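Methylcobalamin\: coenzyme M methyltransferase (Methanosarcina mazei, PDB 4AY8) catalyses methyl transfer from a methylated corrinoid to the thiol of coenzyme M, a zinc-dependent step of methanogenesis. Local coordinates at residues Val206-Asp211 and Val242-Ile247; Val33-Gln38 and Cys325-Met330. One frame throughout, in Å; residues are numbered along the deposited sequence.

Interaction 1 of 2, residues Val206-Asp211 and Val242-Ile247. With ZN (zinc ion), chain D; COM (1-thioethanesulfonic acid), chain C.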
ATOM      1  N   VAL A 206       3.141  -4.597   9.375  1.00  4.25           N
ATOM      2  CA  VAL A 206       2.322  -3.459   8.988  1.00  3.63           C
ATOM      3  C   VAL A 206       1.404  -3.923   7.859  1.00  3.80           C
ATOM      4  O   VAL A 206       1.832  -4.676   6.979  1.00  3.31           O
ATOM      5  CB  VAL A 206       3.192  -2.262   8.503  1.00  4.06           C
ATOM      6  CG1 VAL A 206       2.326  -1.134   7.938  1.00  2.00           C
ATOM      7  CG2 VAL A 206       4.106  -1.738   9.627  1.00  2.74           C
ATOM      8  N   ILE A 207       0.144  -3.501   7.900  1.00  3.27           N
ATOM      9  CA  ILE A 207      -0.749  -3.713   6.778  1.00  3.81           C
ATOM     10  C   ILE A 207      -0.950  -2.382   6.076  1.00  4.04           C
ATOM     11  O   ILE A 207      -1.472  -1.441   6.665  1.00  4.58           O
ATOM     12  CB  ILE A 207      -2.112  -4.267   7.206  1.00  3.52           C
ATOM     13  CG1 ILE A 207      -1.930  -5.507   8.074  1.00  3.09           C
ATOM     14  CG2 ILE A 207      -2.981  -4.564   5.956  1.00  3.48           C
ATOM     15  CD1 ILE A 207      -1.285  -6.707   7.342  1.00  2.97           C
ATOM     16  N   ALA A 208      -0.527  -2.313   4.822  1.00  3.93           N
ATOM     17  CA  ALA A 208      -0.626  -1.088   4.034  1.00  4.28           C
ATOM     18  C   ALA A 208      -1.631  -1.264   2.907  1.00  4.07           C
ATOM     19  O   ALA A 208      -1.358  -1.940   1.919  1.00  4.50           O
ATOM     20  CB  ALA A 208       0.745  -0.693   3.465  1.00  3.09           C
ATOM     21  N   ILE A 209      -2.801  -0.659   3.061  1.00  4.64           N
ATOM     22  CA  ILE A 209      -3.831  -0.780   2.043  1.00  4.63           C
ATOM     23  C   ILE A 209      -3.698   0.359   1.042  1.00  4.78           C
ATOM     24  O   ILE A 209      -3.333   1.496   1.395  1.00  5.12           O
ATOM     25  CB  ILE A 209      -5.282  -0.855   2.630  1.00  4.56           C
ATOM     26  CG1 ILE A 209      -5.735   0.475   3.213  1.00  4.60           C
ATOM     27  CG2 ILE A 209      -5.402  -1.935   3.694  1.00  4.60           C
ATOM     28  CD1 ILE A 209      -7.162   0.454   3.728  1.00  3.60           C
ATOM     29  N   ALA A 210      -3.952   0.025  -0.216  1.00  5.08           N
ATOM     30  CA  ALA A 210      -3.960   0.982  -1.304  1.00  5.24           C
ATOM     31  C   ALA A 210      -5.390   1.073  -1.815  1.00  5.63           C
ATOM     32  O   ALA A 210      -5.957   0.091  -2.315  1.00  5.54           O
ATOM     33  CB  ALA A 210      -3.015   0.541  -2.411  1.00  5.08           C
ATOM     34  N   ASP A 211      -5.975   2.257  -1.702  1.00  5.73           N
ATOM     35  CA  ASP A 211      -7.362   2.444  -2.062  1.00  6.51           C
ATOM     36  C   ASP A 211      -7.533   3.573  -3.089  1.00  6.57           C
ATOM     37  O   ASP A 211      -8.096   4.625  -2.787  1.00  6.70           O
ATOM     38  CB  ASP A 211      -8.172   2.717  -0.788  1.00  6.89           C
ATOM     39  CG  ASP A 211      -9.474   1.959  -0.754  1.00  7.87           C
ATOM     40  OD1 ASP A 211      -9.903   1.495  -1.832  1.00 10.50           O
ATOM     41  OD2 ASP A 211     -10.064   1.828   0.342  1.00  7.42           O
ATOM     42  N   VAL A 242      -0.440  -2.256  13.365  1.00  6.71           N
ATOM     43  CA  VAL A 242      -0.179  -0.941  12.801  1.00  6.26           C
ATOM     44  C   VAL A 242      -0.569  -0.991  11.321  1.00  5.77           C
ATOM     45  O   VAL A 242      -0.268  -1.963  10.627  1.00  5.67           O
ATOM     46  CB  VAL A 242       1.302  -0.583  12.984  1.00  6.33           C
ATOM     47  CG1 VAL A 242       1.708   0.603  12.120  1.00  6.11           C
ATOM     48  CG2 VAL A 242       1.589  -0.336  14.472  1.00  6.48           C
ATOM     49  N   THR A 243      -1.270   0.034  10.848  1.00  5.36           N
ATOM     50  CA  THR A 243      -1.721   0.070   9.462  1.00  4.93           C
ATOM     51  C   THR A 243      -1.334   1.379   8.767  1.00  4.82           C
ATOM     52  O   THR A 243      -1.095   2.409   9.415  1.00  4.82           O
ATOM     53  CB  THR A 243      -3.262  -0.103   9.342  1.00  5.14           C
ATOM     54  OG1 THR A 243      -3.907   0.957  10.044  1.00  4.07           O
ATOM     55  CG2 THR A 243      -3.736  -1.472   9.864  1.00  3.57           C
ATOM     56  N   VAL A 244      -1.276   1.319   7.443  1.00  4.57           N
ATOM     57  CA  VAL A 244      -1.070   2.490   6.604  1.00  3.97           C
ATOM     58  C   VAL A 244      -2.149   2.559   5.516  1.00  4.23           C
ATOM     59  O   VAL A 244      -2.520   1.543   4.915  1.00  3.75           O
ATOM     60  CB  VAL A 244       0.319   2.472   5.933  1.00  4.64           C
ATOM     61  CG1 VAL A 244       0.407   3.557   4.856  1.00  3.73           C
ATOM     62  CG2 VAL A 244       1.448   2.630   6.982  1.00  3.12           C
ATOM     63  N   LEU A 245      -2.640   3.772   5.280  1.00  4.23           N
ATOM     64  CA  LEU A 245      -3.636   4.051   4.251  1.00  4.15           C
ATOM     65  C   LEU A 245      -3.010   4.850   3.125  1.00  4.41           C
ATOM     66  O   LEU A 245      -2.636   6.013   3.312  1.00  4.33           O
ATOM     67  CB  LEU A 245      -4.802   4.836   4.838  1.00  3.89           C
ATOM     68  CG  LEU A 245      -5.812   5.366   3.831  1.00  4.24           C
ATOM     69  CD1 LEU A 245      -6.462   4.209   3.046  1.00  2.19           C
ATOM     70  CD2 LEU A 245      -6.849   6.259   4.524  1.00  4.05           C
ATOM     71  N   HIS A 246      -2.895   4.215   1.960  1.00  4.77           N
ATOM     72  CA  HIS A 246      -2.389   4.853   0.755  1.00  5.03           C
ATOM     73  C   HIS A 246      -3.528   5.245  -0.168  1.00  5.49           C
ATOM     74  O   HIS A 246      -4.322   4.403  -0.567  1.00  5.34           O
ATOM     75  CB  HIS A 246      -1.464   3.894  -0.009  1.00  5.64           C
ATOM     76  CG  HIS A 246      -1.057   4.408  -1.349  1.00  6.40           C
ATOM     77  ND1 HIS A 246      -0.100   5.388  -1.509  1.00  6.73           N
ATOM     78  CD2 HIS A 246      -1.515   4.121  -2.590  1.00  9.00           C
ATOM     79  CE1 HIS A 246       0.019   5.669  -2.795  1.00  7.10           C
ATOM     80  NE2 HIS A 246      -0.827   4.916  -3.468  1.00  8.94           N
ATOM     81  N   ILE A 247      -3.600   6.519  -0.543  1.00  5.84           N
ATOM     82  CA  ILE A 247      -4.556   6.956  -1.557  1.00  5.46           C
ATOM     83  C   ILE A 247      -3.841   7.933  -2.461  1.00  6.63           C
ATOM     84  O   ILE A 247      -3.341   8.969  -2.009  1.00  6.46           O
ATOM     85  CB  ILE A 247      -5.831   7.622  -0.945  1.00  5.55           C
ATOM     86  CG1 ILE A 247      -6.599   6.645  -0.029  1.00  4.96           C
ATOM     87  CG2 ILE A 247      -6.761   8.142  -2.040  1.00  3.61           C
ATOM     88  CD1 ILE A 247      -7.724   7.297   0.768  1.00  3.40           C
TER
HETATM   89 ZN    ZN D 600      -1.284   4.601  -5.574  1.00 16.99          ZN
HETATM   90  C1  COM C 500      -0.766   1.657  -5.729  1.00 14.72           C
HETATM   91  C2  COM C 500      -0.869   0.178  -6.075  1.00 15.33           C
HETATM   92  S1  COM C 500      -2.376   2.526  -5.808  1.00 13.21           S
HETATM   93  S2  COM C 500       0.603  -0.627  -6.093  1.00 14.55           S
HETATM   94  O1S COM C 500       1.385  -0.229  -7.260  1.00 14.69           O
HETATM   95  O2S COM C 500       0.279  -2.064  -6.244  1.00 16.57           O
HETATM   96  O3S COM C 500       1.398  -0.423  -4.882  1.00 13.55           O
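His246 and Ala210 stand side by side on one face of a parallel strand pair, the methyl CB of Ala210 lying obliquely to the imidazole ring, 3.9 Å from its CD2. With CG anti to the backbone N (chi1 172°), the ring is carried up from the strand so that NE2 binds the zinc ion at 2.2 Å. S1 of coenzyme M, also bound to the zinc ion, lies near the ring plane at its edge and 4.0 Å from Ala210 CB. Behind them on the same face, the small Ala208 CB meets Val244 CB at 4.0 Å, and the Val206 and Val244 side chains cross at an angle, CG1 of the first meeting CG2 of the second. On the reverse face, beside Thr243, Ile209 CG1 packs against Leu245 CD1 at 3.8 Å. Alternating backbone bonds hold the register, ending in a nearly straight one from Asp211 N to His246 O (174° at the hydrogen). Ser267 OG on the neighbouring strand bonds His246 ND1, and together with the metal bond at NE2 this fixes the rotation of the ring. The strands and helix 221-238 form a beta-alpha-beta unit of the TIM barrel; that helix covers Ile209, helix 178-202 covers Ile207, Leu23 of helix 15-24 packs on Val206 and Val244, and strand 150-155 continues the sheet beyond 206-210.

Interaction 2 of 2, residues Val33-Gln38 and Cys325-Met330. With ZN (zinc ion), chain D; COM (1-thioethanesulfonic acid), chain C.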
ATOM      1  N   VAL A  33      13.594   4.802   5.646  1.00  4.74           N
ATOM      2  CA  VAL A  33      13.332   4.861   4.208  1.00  4.71           C
ATOM      3  C   VAL A  33      12.964   3.471   3.664  1.00  5.01           C
ATOM      4  O   VAL A  33      13.726   2.500   3.766  1.00  5.01           O
ATOM      5  CB  VAL A  33      14.522   5.494   3.452  1.00  4.68           C
ATOM      6  CG1 VAL A  33      15.814   4.732   3.718  1.00  4.79           C
ATOM      7  CG2 VAL A  33      14.243   5.606   1.966  1.00  3.77           C
ATOM      8  N   CYS A  34      11.762   3.375   3.121  1.00  5.44           N
ATOM      9  CA  CYS A  34      11.260   2.110   2.607  1.00  5.63           C
ATOM     10  C   CYS A  34      10.093   2.381   1.676  1.00  5.58           C
ATOM     11  O   CYS A  34       9.788   3.540   1.376  1.00  6.45           O
ATOM     12  CB  CYS A  34      10.832   1.210   3.759  1.00  5.88           C
ATOM     13  SG  CYS A  34       9.363   1.754   4.626  1.00  7.47           S
ATOM     14  N   SER A  35       9.464   1.322   1.184  1.00  5.14           N
ATOM     15  CA  SER A  35       8.292   1.460   0.343  1.00  4.77           C
ATOM     16  C   SER A  35       7.139   0.692   0.962  1.00  4.83           C
ATOM     17  O   SER A  35       7.300  -0.465   1.339  1.00  4.78           O
ATOM     18  CB  SER A  35       8.575   0.938  -1.066  1.00  5.02           C
ATOM     19  OG  SER A  35       7.444   1.096  -1.892  1.00  3.82           O
ATOM     20  N   VAL A  36       5.982   1.340   1.075  1.00  4.70           N
ATOM     21  CA  VAL A  36       4.770   0.663   1.544  1.00  4.69           C
ATOM     22  C   VAL A  36       3.894   0.284   0.360  1.00  4.40           C
ATOM     23  O   VAL A  36       2.838  -0.295   0.524  1.00  4.81           O
ATOM     24  CB  VAL A  36       3.964   1.514   2.565  1.00  4.52           C
ATOM     25  CG1 VAL A  36       4.848   1.907   3.749  1.00  3.37           C
ATOM     26  CG2 VAL A  36       3.346   2.738   1.895  1.00  4.42           C
ATOM     27  N   THR A  37       4.369   0.622  -0.831  1.00  4.88           N
ATOM     28  CA  THR A  37       3.716   0.287  -2.088  1.00  4.50           C
ATOM     29  C   THR A  37       4.567  -0.741  -2.831  1.00  4.89           C
ATOM     30  O   THR A  37       5.672  -1.088  -2.385  1.00  4.90           O
ATOM     31  CB  THR A  37       3.502   1.552  -2.942  1.00  4.51           C
ATOM     32  OG1 THR A  37       4.737   2.267  -3.053  1.00  4.24           O
ATOM     33  CG2 THR A  37       2.440   2.472  -2.299  1.00  2.72           C
ATOM     34  N   GLN A  38       4.055  -1.236  -3.955  1.00  4.80           N
ATOM     35  CA  GLN A  38       4.672  -2.377  -4.624  1.00  5.03           C
ATOM     36  C   GLN A  38       6.131  -2.117  -4.973  1.00  4.99           C
ATOM     37  O   GLN A  38       6.496  -1.015  -5.405  1.00  5.06           O
ATOM     38  CB  GLN A  38       3.845  -2.808  -5.848  1.00  5.03           C
ATOM     39  CG  GLN A  38       4.285  -2.256  -7.194  1.00  4.57           C
ATOM     40  CD  GLN A  38       5.427  -3.051  -7.783  1.00  3.94           C
ATOM     41  OE1 GLN A  38       5.590  -4.231  -7.473  1.00  5.21           O
ATOM     42  NE2 GLN A  38       6.238  -2.408  -8.618  1.00  2.63           N
ATOM     43  N   CYS A 325       3.736   6.344  -4.924  1.00  4.62           N
ATOM     44  CA  CYS A 325       2.824   5.267  -5.328  1.00  5.07           C
ATOM     45  C   CYS A 325       3.678   4.012  -5.536  1.00  4.91           C
ATOM     46  O   CYS A 325       4.826   3.946  -5.069  1.00  4.66           O
ATOM     47  CB  CYS A 325       2.062   5.660  -6.611  1.00  5.64           C
ATOM     48  SG  CYS A 325       0.606   4.649  -7.024  1.00  7.21           S
ATOM     49  N   GLY A 326       3.119   3.009  -6.199  1.00  4.96           N
ATOM     50  CA  GLY A 326       3.876   1.825  -6.586  1.00  5.00           C
ATOM     51  C   GLY A 326       5.136   2.217  -7.340  1.00  4.87           C
ATOM     52  O   GLY A 326       5.126   3.151  -8.125  1.00  4.02           O
ATOM     53  N   ILE A 327       6.235   1.520  -7.086  1.00  5.41           N
ATOM     54  CA  ILE A 327       7.448   1.733  -7.870  1.00  5.25           C
ATOM     55  C   ILE A 327       7.175   1.224  -9.280  1.00  5.72           C
ATOM     56  O   ILE A 327       6.662   0.121  -9.460  1.00  5.04           O
ATOM     57  CB  ILE A 327       8.660   1.021  -7.266  1.00  5.36           C
ATOM     58  CG1 ILE A 327       8.872   1.478  -5.812  1.00  5.94           C
ATOM     59  CG2 ILE A 327       9.935   1.263  -8.131  1.00  3.95           C
ATOM     60  CD1 ILE A 327      10.071   0.838  -5.105  1.00  4.18           C
ATOM     61  N   ALA A 328       7.452   2.056 -10.276  1.00  6.27           N
ATOM     62  CA  ALA A 328       7.291   1.643 -11.672  1.00  7.10           C
ATOM     63  C   ALA A 328       8.294   0.517 -11.947  1.00  7.23           C
ATOM     64  O   ALA A 328       9.460   0.611 -11.589  1.00  7.48           O
ATOM     65  CB  ALA A 328       7.504   2.820 -12.623  1.00  6.48           C
ATOM     66  N   PRO A 329       7.821  -0.568 -12.549  1.00  7.95           N
ATOM     67  CA  PRO A 329       8.635  -1.753 -12.719  1.00  8.13           C
ATOM     68  C   PRO A 329       9.940  -1.512 -13.495  1.00  8.06           C
ATOM     69  O   PRO A 329      10.917  -2.198 -13.243  1.00  7.63           O
ATOM     70  CB  PRO A 329       7.704  -2.709 -13.467  1.00  8.25           C
ATOM     71  CG  PRO A 329       6.355  -2.274 -13.096  1.00  8.81           C
ATOM     72  CD  PRO A 329       6.433  -0.785 -12.988  1.00  8.60           C
HETATM   73  N   MSE A 330       9.955  -0.535 -14.403  1.00  8.29           N
HETATM   74  CA  MSE A 330      11.156  -0.217 -15.170  1.00  8.51           C
HETATM   75  C   MSE A 330      12.112   0.702 -14.408  1.00  8.05           C
HETATM   76  O   MSE A 330      13.169   1.071 -14.922  1.00  7.18           O
HETATM   77  CB  MSE A 330      10.792   0.402 -16.522  1.00  9.37           C
HETATM   78  CG  MSE A 330       9.994  -0.522 -17.447  1.00 12.44           C
HETATM   79 SE   MSE A 330      10.906  -2.224 -17.803  1.00 20.72          SE
HETATM   80  CE  MSE A 330      12.599  -1.573 -18.509  1.00 17.64           C
TER
HETATM   81 ZN    ZN D 600      -1.284   4.601  -5.574  1.00 16.99          ZN
HETATM   82  C1  COM C 500      -0.766   1.657  -5.729  1.00 14.72           C
HETATM   83  C2  COM C 500      -0.869   0.178  -6.075  1.00 15.33           C
HETATM   84  S1  COM C 500      -2.376   2.526  -5.808  1.00 13.21           S
HETATM   85  S2  COM C 500       0.603  -0.627  -6.093  1.00 14.55           S
HETATM   86  O1S COM C 500       1.385  -0.229  -7.260  1.00 14.69           O
HETATM   87  O2S COM C 500       0.279  -2.064  -6.244  1.00 16.57           O
HETATM   88  O3S COM C 500       1.398  -0.423  -4.882  1.00 13.55           O
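Thr37 and Gln38 grip the backbone of Cys325-Ile327 through three hydrogen bonds. Thr37 OG1 donates to Cys325 O at 2.6 Å, coming from above the carbonyl plane; a chi1 of 51°, which sets OG1 between the backbone N and the carbonyl carbon, turns the hydroxyl to that oxygen. Gln38 then pairs with Ile327 at two points. Its O accepts from Ile327 N at 3.1 Å, while its side chain, bent at chi2 (82°), folds back so that NE2 reaches Ile327 O at 2.7 Å. This last bond is in plane for both groups, the oxygen lying close to the plane of the Gln38 amide. Ile327 CG1 packs alongside Gln38 O.

The sulfonate of coenzyme M lies against this junction: Gln38 N donates to O3S at 2.9 Å, and Gly326 CA comes within 3.3 Å of O1S. At the other end of the ligand, Cys325 SG binds the zinc ion at 2.4 Å, as does S1 of the coenzyme.

Further out, Ser35 OG donates to Thr37 O, Gly40 N bonds Gln38 OE1, and Ser294 OG bonds Cys325 N. His246 and Cys248 complete the protein ligands of the metal, and Gln103 NE2 also bonds the coenzyme. The arrangement is a zinc-bound substrate site, with a sulfur of the coenzyme as a metal ligand, formed by loops of a URO-D-family TIM barrel, one of them following strand 320-323.

How the interactions relate
Interactions 1 and 2 have centres about 13 Å apart and meet at the zinc ion: interaction 1 supplies His246 and interaction 2 Cys325, each a direct ligand. The two sites also pack together. His246 CE1 lies 3.8 Å from Cys325 CA, and His246 ND1 is 3.9 Å from Thr37 CG2, so the imidazole fits against both segments of interaction 2. Farther from the metal, Ala208 CB touches Val36 O at 3.6 Å. Coenzyme M spans the pair, its thiol end beside Ala210 and its sulfonate bound at Gln38. Metal coordination of the sulfur is consistent with its activation as a thiolate for methyl transfer.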